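Na-translocating NADH-quinone reductase subunit C NqrC (Shewanella oneidensis, PDB 4XHF) is a subunit of a sodium-translocating membrane complex and carries an FMN-binding domain, with flavin mononucleotide bound to its soluble fragment. Local coordinates at residues Lys121-Asp124 and Lys128-Ser131; Glu40-Val45 and Asp61-Ser66; Leu46-Val51 and Tyr148-Pro153; Lys159-Tyr164 and Ser183-Lys188. All coordinates share one frame; numbering follows the deposited sequence.

The four contacts gather around one antiparallel sheet and the N-terminal helix 29-48 lying on it. Contact 2 closes first along the chain, pairing helices 29-48 and 58-66; contact 3, which opens at the end of the same helix, reaches across to strand 144-151, so their segments alternate. Between the ends of contact 3 falls contact 1, the hairpin of strands 113-123 and 129-139. Contact 4 comes last and joins the neighbouring strand 158-165 to a loop. The centre of contact 3 is about 8 Å from that of contact 4, 9 Å from contact 1 and 11 Å from contact 2. Contact 3 thus joins the end of helix 29-48 to strand 144-151 in the FMN-binding region.

Contact 1: Lys121-Asp124 and Lys128-Ser131; sequences KVFD and KLSS
A classic beta bulge closes the hairpin between strands 113-123 and 129-139, with S130 and S131 both set against V122. The carbonyl oxygen of V122 takes both amides of the bulge, but unequally: S130 N approaches within the carbonyl plane to 2.6 Å, whereas S131 N stays 3.2 Å from V122 O and is tilted 29° from that plane. V122 N completes the hydrogen-bonded pair by donating to S131 O over 2.8 Å. Beyond the bulge F123 and L129 form a non-hydrogen-bonded pair whose side chains diverge at CB; the branch of L129 then returns, laying CD1 over one face of the F123 ring, 4.1 Å from F123 CE1. In the antiparallel sheet strand 113-123 also pairs with strand 67-73, K121 bonding to K68, and F123 bonds to S66 at the end of helix 58-66, while V122 packs on A49 and V51. At the turn, D124 N donates to K128 O, and D124 answers with its carboxylate. Its CG stands between backbone N and carbonyl carbon (chi1 56°), which turns OD1 back to receive K128 N at 2.9 Å, on the syn side and 35° out of the carboxylate plane. D124 OD2 accepts a water at 2.7 Å. The lysine chain of K128, bent at its second and fourth torsions, curls back to place NZ 3.0 Å from L129 O, on a lone pair.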
loop_
_atom_site.group_PDB
_atom_site.type_symbol
_atom_site.label_atom_id
_atom_site.label_comp_id
_atom_site.label_asym_id
_atom_site.label_seq_id
_atom_site.Cartn_x
_atom_site.Cartn_y
_atom_site.Cartn_z
ATOM N N LYS A 121 -0.554 -6.118 9.980
ATOM C CA LYS A 121 -0.032 -7.478 9.943
ATOM C C LYS A 121 -1.195 -8.439 9.748
ATOM O O LYS A 121 -2.191 -8.354 10.463
ATOM C CB LYS A 121 0.729 -7.817 11.226
ATOM C CG LYS A 121 2.067 -7.109 11.374
ATOM C CD LYS A 121 2.755 -7.509 12.670
ATOM C CE LYS A 121 4.081 -6.794 12.848
ATOM N NZ LYS A 121 4.741 -7.171 14.128
ATOM N N VAL A 122 -1.068 -9.342 8.779
ATOM C CA VAL A 122 -2.136 -10.285 8.455
ATOM C C VAL A 122 -1.684 -11.717 8.728
ATOM O O VAL A 122 -0.599 -12.123 8.311
ATOM C CB VAL A 122 -2.573 -10.154 6.985
ATOM C CG1 VAL A 122 -3.803 -11.011 6.714
ATOM C CG2 VAL A 122 -2.850 -8.693 6.642
ATOM N N PHE A 123 -2.529 -12.474 9.424
ATOM C CA PHE A 123 -2.216 -13.846 9.814
ATOM C C PHE A 123 -3.204 -14.834 9.199
ATOM O O PHE A 123 -4.391 -14.537 9.070
ATOM C CB PHE A 123 -2.231 -13.979 11.340
ATOM C CG PHE A 123 -1.313 -13.020 12.043
ATOM C CD1 PHE A 123 -0.001 -13.368 12.314
ATOM C CD2 PHE A 123 -1.763 -11.769 12.433
ATOM C CE1 PHE A 123 0.845 -12.488 12.959
ATOM C CE2 PHE A 123 -0.921 -10.886 13.077
ATOM C CZ PHE A 123 0.384 -11.247 13.340
ATOM N N ASP A 124 -2.712 -16.011 8.823
ATOM C CA ASP A 124 -3.581 -17.066 8.323
ATOM C C ASP A 124 -4.291 -17.735 9.493
ATOM O O ASP A 124 -4.084 -17.358 10.647
ATOM C CB ASP A 124 -2.787 -18.094 7.513
ATOM C CG ASP A 124 -1.627 -18.695 8.294
ATOM O OD1 ASP A 124 -1.690 -18.753 9.539
ATOM O OD2 ASP A 124 -0.643 -19.121 7.653
ATOM N N LYS A 128 0.099 -17.912 11.697
ATOM C CA LYS A 128 1.386 -17.522 11.134
ATOM C C LYS A 128 1.225 -16.267 10.280
ATOM O O LYS A 128 0.206 -16.100 9.608
ATOM C CB LYS A 128 1.968 -18.673 10.305
ATOM C CG LYS A 128 3.175 -18.316 9.443
ATOM C CD LYS A 128 4.377 -17.912 10.278
ATOM C CE LYS A 128 5.580 -17.596 9.399
ATOM N NZ LYS A 128 5.346 -16.435 8.494
ATOM N N LEU A 129 2.225 -15.391 10.313
ATOM C CA LEU A 129 2.206 -14.168 9.516
ATOM C C LEU A 129 2.032 -14.488 8.033
ATOM O O LEU A 129 2.833 -15.217 7.445
ATOM C CB LEU A 129 3.490 -13.363 9.730
ATOM C CG LEU A 129 3.566 -12.017 9.001
ATOM C CD1 LEU A 129 2.561 -11.024 9.571
ATOM C CD2 LEU A 129 4.972 -11.446 9.062
ATOM N N SER A 130 0.984 -13.929 7.437
ATOM C CA SER A 130 0.644 -14.188 6.043
ATOM C C SER A 130 1.182 -13.077 5.148
ATOM O O SER A 130 1.745 -13.337 4.087
ATOM C CB SER A 130 -0.873 -14.318 5.886
ATOM O OG SER A 130 -1.227 -14.786 4.596
ATOM N N SER A 131 1.009 -11.837 5.587
ATOM C CA SER A 131 1.506 -10.690 4.844
ATOM C C SER A 131 1.465 -9.444 5.712
ATOM O O SER A 131 0.869 -9.442 6.789
ATOM C CB SER A 131 0.685 -10.469 3.567
ATOM O OG SER A 131 -0.642 -10.075 3.867
HETATM O O HOH W 1 1.349 -17.988 6.161
#

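Contact 2: Glu40-Val45 and Asp61-Ser66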
loop_
_atom_site.group_PDB
_atom_site.type_symbol
_atom_site.label_atom_id
_atom_site.label_comp_id
_atom_site.label_asym_id
_atom_site.label_seq_id
_atom_site.Cartn_x
_atom_site.Cartn_y
_atom_site.Cartn_z
ATOM N N GLU A 40 -14.715 0.076 4.416
ATOM C CA GLU A 40 -13.966 0.075 3.165
ATOM C C GLU A 40 -12.503 -0.268 3.424
ATOM O O GLU A 40 -11.903 -1.055 2.695
ATOM C CB GLU A 40 -14.081 1.434 2.467
ATOM C CG GLU A 40 -15.496 1.773 2.005
ATOM C CD GLU A 40 -15.647 3.209 1.538
ATOM O OE1 GLU A 40 -14.649 3.960 1.565
ATOM O OE2 GLU A 40 -16.771 3.588 1.143
ATOM N N LEU A 41 -11.942 0.324 4.474
ATOM C CA LEU A 41 -10.565 0.059 4.876
ATOM C C LEU A 41 -10.334 -1.426 5.137
ATOM O O LEU A 41 -9.393 -2.018 4.612
ATOM C CB LEU A 41 -10.220 0.870 6.126
ATOM C CG LEU A 41 -8.819 0.690 6.711
ATOM C CD1 LEU A 41 -7.757 1.102 5.711
ATOM C CD2 LEU A 41 -8.678 1.492 7.992
ATOM N N GLN A 42 -11.202 -2.022 5.949
ATOM C CA GLN A 42 -11.091 -3.436 6.290
ATOM C C GLN A 42 -11.153 -4.308 5.040
ATOM O O GLN A 42 -10.398 -5.270 4.907
ATOM C CB GLN A 42 -12.195 -3.835 7.273
ATOM C CG GLN A 42 -11.970 -3.327 8.694
ATOM C CD GLN A 42 -13.100 -3.691 9.639
ATOM O OE1 GLN A 42 -14.274 -3.619 9.279
ATOM N NE2 GLN A 42 -12.748 -4.087 10.857
ATOM N N ARG A 43 -12.042 -3.958 4.116
ATOM C CA ARG A 43 -12.183 -4.716 2.879
ATOM C C ARG A 43 -10.927 -4.581 2.023
ATOM O O ARG A 43 -10.422 -5.573 1.503
ATOM C CB ARG A 43 -13.419 -4.260 2.097
ATOM C CG ARG A 43 -14.741 -4.675 2.739
ATOM C CD ARG A 43 -15.926 -4.461 1.804
ATOM N NE ARG A 43 -16.148 -3.050 1.488
ATOM C CZ ARG A 43 -16.955 -2.234 2.164
ATOM N NH1 ARG A 43 -17.637 -2.667 3.217
ATOM N NH2 ARG A 43 -17.081 -0.972 1.783
ATOM N N TYR A 44 -10.421 -3.356 1.894
ATOM C CA TYR A 44 -9.209 -3.097 1.116
ATOM C C TYR A 44 -8.043 -3.951 1.603
ATOM O O TYR A 44 -7.337 -4.572 0.808
ATOM C CB TYR A 44 -8.810 -1.619 1.195
ATOM C CG TYR A 44 -9.781 -0.643 0.563
ATOM C CD1 TYR A 44 -10.570 -1.006 -0.519
ATOM C CD2 TYR A 44 -9.898 0.652 1.051
ATOM C CE1 TYR A 44 -11.453 -0.107 -1.094
ATOM C CE2 TYR A 44 -10.776 1.555 0.485
ATOM C CZ TYR A 44 -11.551 1.172 -0.586
ATOM O OH TYR A 44 -12.425 2.074 -1.149
ATOM N N VAL A 45 -7.852 -3.975 2.917
ATOM C CA VAL A 45 -6.728 -4.676 3.527
ATOM C C VAL A 45 -6.831 -6.176 3.285
ATOM O O VAL A 45 -5.851 -6.816 2.911
ATOM C CB VAL A 45 -6.652 -4.383 5.046
ATOM C CG1 VAL A 45 -5.642 -5.291 5.745
ATOM C CG2 VAL A 45 -6.290 -2.927 5.276
ATOM N N ASP A 61 -15.536 -9.495 11.211
ATOM C CA ASP A 61 -15.092 -10.512 12.157
ATOM C C ASP A 61 -13.773 -11.125 11.699
ATOM O O ASP A 61 -12.897 -11.415 12.510
ATOM C CB ASP A 61 -16.150 -11.608 12.313
ATOM C CG ASP A 61 -17.543 -11.052 12.559
ATOM O OD1 ASP A 61 -17.658 -9.924 13.082
ATOM O OD2 ASP A 61 -18.525 -11.750 12.228
ATOM N N ILE A 62 -13.644 -11.323 10.392
ATOM C CA ILE A 62 -12.434 -11.896 9.819
ATOM C C ILE A 62 -11.263 -10.940 10.023
ATOM O O ILE A 62 -10.165 -11.359 10.387
ATOM C CB ILE A 62 -12.623 -12.206 8.318
ATOM C CG1 ILE A 62 -13.651 -13.329 8.154
ATOM C CG2 ILE A 62 -11.299 -12.617 7.667
ATOM C CD1 ILE A 62 -14.139 -13.534 6.742
ATOM N N PHE A 63 -11.510 -9.655 9.798
ATOM C CA PHE A 63 -10.491 -8.632 9.997
ATOM C C PHE A 63 -10.049 -8.599 11.455
ATOM O O PHE A 63 -8.856 -8.615 11.753
ATOM C CB PHE A 63 -11.023 -7.261 9.571
ATOM C CG PHE A 63 -10.003 -6.159 9.653
ATOM C CD1 PHE A 63 -9.744 -5.522 10.856
ATOM C CD2 PHE A 63 -9.312 -5.750 8.524
ATOM C CE1 PHE A 63 -8.808 -4.506 10.933
ATOM C CE2 PHE A 63 -8.378 -4.731 8.594
ATOM C CZ PHE A 63 -8.126 -4.110 9.800
ATOM N N ALA A 64 -11.022 -8.564 12.359
ATOM C CA ALA A 64 -10.747 -8.436 13.784
ATOM C C ALA A 64 -9.893 -9.585 14.312
ATOM O O ALA A 64 -9.093 -9.402 15.229
ATOM C CB ALA A 64 -12.052 -8.355 14.559
ATOM N N LYS A 65 -10.058 -10.768 13.728
ATOM C CA LYS A 65 -9.346 -11.953 14.190
ATOM C C LYS A 65 -7.976 -12.098 13.542
ATOM O O LYS A 65 -7.006 -12.459 14.207
ATOM C CB LYS A 65 -10.174 -13.209 13.912
ATOM C CG LYS A 65 -9.500 -14.512 14.335
ATOM C CD LYS A 65 -9.075 -14.471 15.798
ATOM C CE LYS A 65 -8.723 -15.849 16.335
ATOM N NZ LYS A 65 -7.524 -16.454 15.689
ATOM N N SER A 66 -7.900 -11.812 12.247
ATOM C CA SER A 66 -6.712 -12.143 11.464
ATOM C C SER A 66 -5.805 -10.953 11.155
ATOM O O SER A 66 -4.762 -11.129 10.525
ATOM C CB SER A 66 -7.135 -12.806 10.150
ATOM O OG SER A 66 -7.801 -14.033 10.396
#
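Q42 and F63 provide the nearest pair of CA atoms between segments 40-45 and 61-66, 6.4 Å apart. Residues 40-45 belong to the middle and later turns of the long helix 29-48, and residues 61-66 are the final turns of the short helix 58-66. No hydrogen bond passes between the segments, and the contact rests on three buried side chains. F63 reaches across with CG anti to its own backbone N (chi1 -176°), which carries the ring out from its helix and against the side of the other. There the aliphatic part of Q42 crosses it at about a right angle. Q42 CG sits over the centre of the ring, 3.6 Å from the centroid and only 12° off the normal, a well-formed CH-pi contact; Q42 CB lies nearer one margin, 3.7 Å from F63 CD2. The amide runs on past the CG-CD1 margin of the ring, still on the same face side, bringing Q42 NE2 to 3.3 Å from F63 CD1. Amide and ring planes are 53° apart, so the two flat groups are not stacked. V45, one turn further along, meets the edge instead: its CB lies in the ring plane, 4.0 Å from F63 CE2. Face and edge are therefore engaged by the same helix, which restricts how the phenyl group can turn. F120 of strand 113-123 and L86 also touch F63, while F59 and R60 adjoin Q42. The pattern is that of two consecutive helices joined through an interhelical aromatic side chain, packed together on an antiparallel sheet.

Contact 3: Leu46-Val51 and Tyr148-Pro153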
loop_
_atom_site.group_PDB
_atom_site.type_symbol
_atom_site.label_atom_id
_atom_site.label_comp_id
_atom_site.label_asym_id
_atom_site.label_seq_id
_atom_site.Cartn_x
_atom_site.Cartn_y
_atom_site.Cartn_z
ATOM N N LEU A 46 -8.020 -6.733 3.488
ATOM C CA LEU A 46 -8.224 -8.163 3.289
ATOM C C LEU A 46 -8.073 -8.529 1.817
ATOM O O LEU A 46 -7.505 -9.568 1.485
ATOM C CB LEU A 46 -9.600 -8.593 3.801
ATOM C CG LEU A 46 -9.821 -8.514 5.314
ATOM C CD1 LEU A 46 -11.268 -8.842 5.642
ATOM C CD2 LEU A 46 -8.877 -9.443 6.072
ATOM N N MET A 47 -8.574 -7.668 0.938
ATOM C CA MET A 47 -8.468 -7.899 -0.497
ATOM C C MET A 47 -7.009 -7.908 -0.935
ATOM O O MET A 47 -6.599 -8.734 -1.750
ATOM C CB MET A 47 -9.244 -6.834 -1.273
ATOM C CG MET A 47 -10.748 -7.076 -1.303
ATOM S SD MET A 47 -11.716 -5.808 -2.150
ATOM C CE MET A 47 -10.448 -4.752 -2.854
ATOM N N ALA A 48 -6.227 -6.987 -0.387
ATOM C CA ALA A 48 -4.808 -6.907 -0.708
ATOM C C ALA A 48 -4.063 -8.129 -0.179
ATOM O O ALA A 48 -3.168 -8.655 -0.839
ATOM C CB ALA A 48 -4.212 -5.636 -0.138
ATOM N N ALA A 49 -4.449 -8.585 1.008
ATOM C CA ALA A 49 -3.787 -9.712 1.658
ATOM C C ALA A 49 -4.272 -11.056 1.120
ATOM O O ALA A 49 -3.789 -12.108 1.539
ATOM C CB ALA A 49 -4.008 -9.642 3.157
ATOM N N ASP A 50 -5.229 -11.012 0.199
ATOM C CA ASP A 50 -5.783 -12.219 -0.409
ATOM C C ASP A 50 -6.438 -13.111 0.648
ATOM O O ASP A 50 -6.262 -14.330 0.650
ATOM C CB ASP A 50 -4.693 -12.985 -1.167
ATOM C CG ASP A 50 -5.253 -14.062 -2.081
ATOM O OD1 ASP A 50 -6.472 -14.044 -2.362
ATOM O OD2 ASP A 50 -4.468 -14.927 -2.522
ATOM N N VAL A 51 -7.189 -12.480 1.549
ATOM C CA VAL A 51 -8.001 -13.192 2.531
ATOM C C VAL A 51 -9.466 -13.132 2.104
ATOM O O VAL A 51 -9.951 -12.084 1.677
ATOM C CB VAL A 51 -7.838 -12.587 3.943
ATOM C CG1 VAL A 51 -8.628 -13.383 4.969
ATOM C CG2 VAL A 51 -6.372 -12.545 4.328
ATOM N N TYR A 148 -3.047 0.282 -1.387
ATOM C CA TYR A 148 -2.360 -0.570 -0.423
ATOM C C TYR A 148 -1.604 -1.678 -1.149
ATOM O O TYR A 148 -2.062 -2.174 -2.181
ATOM C CB TYR A 148 -3.353 -1.181 0.576
ATOM C CG TYR A 148 -4.047 -0.170 1.461
ATOM C CD1 TYR A 148 -3.497 0.216 2.677
ATOM C CD2 TYR A 148 -5.255 0.399 1.082
ATOM C CE1 TYR A 148 -4.130 1.141 3.487
ATOM C CE2 TYR A 148 -5.896 1.325 1.886
ATOM C CZ TYR A 148 -5.328 1.691 3.087
ATOM O OH TYR A 148 -5.960 2.612 3.890
ATOM N N VAL A 149 -0.443 -2.043 -0.612
ATOM C CA VAL A 149 0.329 -3.182 -1.102
ATOM C C VAL A 149 0.555 -4.192 0.015
ATOM O O VAL A 149 1.085 -3.854 1.075
ATOM C CB VAL A 149 1.698 -2.754 -1.660
ATOM C CG1 VAL A 149 2.472 -3.961 -2.180
ATOM C CG2 VAL A 149 1.523 -1.732 -2.758
ATOM N N ALA A 150 0.147 -5.433 -0.234
ATOM C CA ALA A 150 0.402 -6.535 0.683
ATOM C C ALA A 150 1.664 -7.260 0.244
ATOM O O ALA A 150 1.771 -7.676 -0.908
ATOM C CB ALA A 150 -0.778 -7.488 0.716
ATOM N N VAL A 151 2.617 -7.399 1.160
ATOM C CA VAL A 151 3.872 -8.077 0.863
ATOM C C VAL A 151 4.011 -9.314 1.744
ATOM O O VAL A 151 3.583 -9.312 2.896
ATOM C CB VAL A 151 5.088 -7.139 1.067
ATOM C CG1 VAL A 151 5.035 -5.983 0.085
ATOM C CG2 VAL A 151 5.145 -6.613 2.494
ATOM N N GLU A 152 4.595 -10.370 1.189
ATOM C CA GLU A 152 4.825 -11.600 1.937
ATOM C C GLU A 152 5.914 -11.372 2.988
ATOM O O GLU A 152 6.631 -10.372 2.926
ATOM C CB GLU A 152 5.215 -12.738 0.989
ATOM C CG GLU A 152 4.156 -13.064 -0.061
ATOM C CD GLU A 152 4.470 -14.328 -0.844
ATOM O OE1 GLU A 152 5.567 -14.893 -0.654
ATOM O OE2 GLU A 152 3.616 -14.760 -1.645
ATOM N N PRO A 153 6.038 -12.293 3.961
ATOM C CA PRO A 153 7.003 -12.149 5.059
ATOM C C PRO A 153 8.468 -12.047 4.627
ATOM O O PRO A 153 9.310 -11.756 5.476
ATOM C CB PRO A 153 6.778 -13.421 5.884
ATOM C CG PRO A 153 5.377 -13.798 5.609
ATOM C CD PRO A 153 5.177 -13.472 4.162
#
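The flat peptide group linking A48 to A49 receives the methyl of A150 on one face. A150 CB stands almost directly above the carbonyl oxygen, 3.1 Å from A48 O and 3.5 Å from A48 C, with A49 N farther off at 3.8 Å. This is a tight approach, made from over the plane and not toward the edge where the oxygen would accept a hydrogen bond. Beside it the two methyl groups meet, A48 CB lying 4.0 Å from A150 CB. With alanine at all three positions, the backbones come close, and the CA atoms of A49 and A150 are 5.3 Å apart. The contact sets the C-terminal end of helix 29-48 against strand 144-151 of the antiparallel sheet, within the FMN-binding family region. A Schellman motif ends the helix there: D50 adopts positive phi (61°), and V51 N reaches back to L46 O over 2.9 Å, so that the helical path stops just past A49. On the strand, the backbone of A150 bonds to K159 and G160 of the next strand, while A48 also touches V162 and A49 rests on S131. Earlier in the strand, the ring of Y148 leads away from residues 46-51 and meets that of Y164, their planes at about 25°, with L41 and Y44 of the preceding helical turns packed against it.

Contact 4: Lys159-Tyr164 and Ser183-Lys188; sequences KGVVVY and SLWKGK
K186 runs alongside K159, where the start of strand 158-165 forms a classic beta bulge, K159 and G160 both facing A150. From CB the side chain of K186 first extends, CG being anti to the backbone N (chi1 176°), and then bends at chi2 (67°), which brings the outer half beside the K159 carbonyl. K186 CD arrives 3.0 Å from K159 O, a close methylene-to-carbonyl contact. The next carbon, K186 CE, is 3.5 Å from that oxygen and also touches the neighbouring lysine, 4.1 Å from K159 CD. At the tip the two chains still point the same way, yet their ammonium groups are kept apart, with K159 NZ and K186 NZ separated by 6.0 Å. K186 NZ has a long, weak ion pair with D50 OD2, which would be expected to ease the proximity of two like charges. The backbone around K186 is shaped by a type II turn from W185 to K188, closed by K188 N bonding to W185 O at 3.0 Å; G187 supplies the positive phi such a turn needs, and its backbone bonds to I158. On the other side of the strand from helix 29-48, W185 lies between V161 and helix 221-234, where V227 and M231 meet it, and the rings of W181 and W185 meet edge-to-face. The W185 side chain is about 13 Å from the bound FMN. V161 approaches the indole obliquely, with V161 CG2 3.7 Å from W185 CG and 3.5 Å from W185 CB.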
loop_
_atom_site.group_PDB
_atom_site.type_symbol
_atom_site.label_atom_id
_atom_site.label_comp_id
_atom_site.label_asym_id
_atom_site.label_seq_id
_atom_site.Cartn_x
_atom_site.Cartn_y
_atom_site.Cartn_z
ATOM N N LYS A 159 1.836 -9.759 -2.392
ATOM C CA LYS A 159 0.682 -10.627 -2.158
ATOM C C LYS A 159 -0.585 -10.027 -2.765
ATOM O O LYS A 159 -1.586 -10.718 -2.947
ATOM C CB LYS A 159 0.485 -10.857 -0.656
ATOM C CG LYS A 159 -0.460 -12.001 -0.299
ATOM C CD LYS A 159 0.199 -13.358 -0.496
ATOM C CE LYS A 159 -0.707 -14.494 -0.050
ATOM N NZ LYS A 159 -1.030 -14.403 1.398
ATOM N N GLY A 160 -0.542 -8.735 -3.072
ATOM C CA GLY A 160 -1.668 -8.068 -3.696
ATOM C C GLY A 160 -1.561 -6.557 -3.655
ATOM O O GLY A 160 -1.014 -5.985 -2.711
ATOM N N VAL A 161 -2.083 -5.918 -4.697
ATOM C CA VAL A 161 -2.129 -4.466 -4.781
ATOM C C VAL A 161 -3.570 -4.004 -4.954
ATOM O O VAL A 161 -4.310 -4.551 -5.772
ATOM C CB VAL A 161 -1.276 -3.944 -5.948
ATOM C CG1 VAL A 161 -1.401 -2.430 -6.080
ATOM C CG2 VAL A 161 0.175 -4.342 -5.752
ATOM N N VAL A 162 -3.955 -2.998 -4.176
ATOM C CA VAL A 162 -5.293 -2.426 -4.241
ATOM C C VAL A 162 -5.197 -0.910 -4.327
ATOM O O VAL A 162 -4.708 -0.267 -3.403
ATOM C CB VAL A 162 -6.142 -2.815 -3.008
ATOM C CG1 VAL A 162 -7.511 -2.145 -3.057
ATOM C CG2 VAL A 162 -6.304 -4.322 -2.920
ATOM N N VAL A 163 -5.661 -0.348 -5.438
ATOM C CA VAL A 163 -5.772 1.101 -5.585
ATOM C C VAL A 163 -7.245 1.466 -5.442
ATOM O O VAL A 163 -8.100 0.856 -6.083
ATOM C CB VAL A 163 -5.213 1.588 -6.943
ATOM C CG1 VAL A 163 -5.455 3.080 -7.143
ATOM C CG2 VAL A 163 -3.727 1.282 -7.041
ATOM N N TYR A 164 -7.535 2.451 -4.594
ATOM C CA TYR A 164 -8.916 2.779 -4.248
ATOM C C TYR A 164 -9.292 4.238 -4.520
ATOM O O TYR A 164 -10.461 4.606 -4.402
ATOM C CB TYR A 164 -9.172 2.454 -2.771
ATOM C CG TYR A 164 -8.398 3.318 -1.799
ATOM C CD1 TYR A 164 -8.884 4.558 -1.405
ATOM C CD2 TYR A 164 -7.188 2.892 -1.270
ATOM C CE1 TYR A 164 -8.185 5.351 -0.519
ATOM C CE2 TYR A 164 -6.482 3.680 -0.380
ATOM C CZ TYR A 164 -6.988 4.908 -0.010
ATOM O OH TYR A 164 -6.301 5.705 0.873
ATOM N N SER A 183 -4.388 -7.326 -10.510
ATOM C CA SER A 183 -4.089 -8.733 -10.268
ATOM C C SER A 183 -2.737 -9.130 -10.851
ATOM O O SER A 183 -2.157 -10.144 -10.461
ATOM C CB SER A 183 -5.184 -9.618 -10.860
ATOM O OG SER A 183 -5.178 -9.553 -12.275
ATOM N N LEU A 184 -2.246 -8.330 -11.791
ATOM C CA LEU A 184 -0.966 -8.598 -12.441
ATOM C C LEU A 184 0.206 -8.485 -11.471
ATOM O O LEU A 184 1.260 -9.080 -11.691
ATOM C CB LEU A 184 -0.753 -7.632 -13.607
ATOM C CG LEU A 184 -1.805 -7.621 -14.716
ATOM C CD1 LEU A 184 -1.454 -6.558 -15.740
ATOM C CD2 LEU A 184 -1.924 -8.983 -15.377
ATOM N N TRP A 185 0.024 -7.710 -10.408
ATOM C CA TRP A 185 1.096 -7.461 -9.450
ATOM C C TRP A 185 1.349 -8.665 -8.548
ATOM O O TRP A 185 2.437 -8.808 -7.990
ATOM C CB TRP A 185 0.766 -6.238 -8.593
ATOM C CG TRP A 185 0.722 -4.949 -9.362
ATOM C CD1 TRP A 185 -0.319 -4.469 -10.102
ATOM C CD2 TRP A 185 1.764 -3.970 -9.457
ATOM N NE1 TRP A 185 0.012 -3.256 -10.655
ATOM C CE2 TRP A 185 1.285 -2.927 -10.274
ATOM C CE3 TRP A 185 3.056 -3.875 -8.932
ATOM C CZ2 TRP A 185 2.052 -1.805 -10.578
ATOM C CZ3 TRP A 185 3.814 -2.762 -9.235
ATOM C CH2 TRP A 185 3.310 -1.742 -10.050
ATOM N N LYS A 186 0.342 -9.522 -8.404
ATOM C CA LYS A 186 0.444 -10.686 -7.530
ATOM C C LYS A 186 1.619 -11.574 -7.931
ATOM O O LYS A 186 1.709 -12.024 -9.073
ATOM C CB LYS A 186 -0.865 -11.487 -7.560
ATOM C CG LYS A 186 -0.856 -12.783 -6.749
ATOM C CD LYS A 186 -0.750 -12.513 -5.260
ATOM C CE LYS A 186 -0.692 -13.802 -4.453
ATOM N NZ LYS A 186 -1.975 -14.555 -4.504
ATOM N N GLY A 187 2.525 -11.807 -6.986
ATOM C CA GLY A 187 3.649 -12.704 -7.199
ATOM C C GLY A 187 4.918 -11.992 -7.625
ATOM O O GLY A 187 6.003 -12.574 -7.597
ATOM N N LYS A 188 4.785 -10.733 -8.025
ATOM C CA LYS A 188 5.935 -9.940 -8.435
ATOM C C LYS A 188 6.783 -9.581 -7.221
ATOM O O LYS A 188 6.307 -9.644 -6.088
ATOM C CB LYS A 188 5.479 -8.675 -9.164
ATOM C CG LYS A 188 4.647 -8.941 -10.411
ATOM C CD LYS A 188 5.456 -9.633 -11.493
ATOM C CE LYS A 188 4.596 -9.970 -12.697
ATOM N NZ LYS A 188 5.416 -10.430 -13.851
#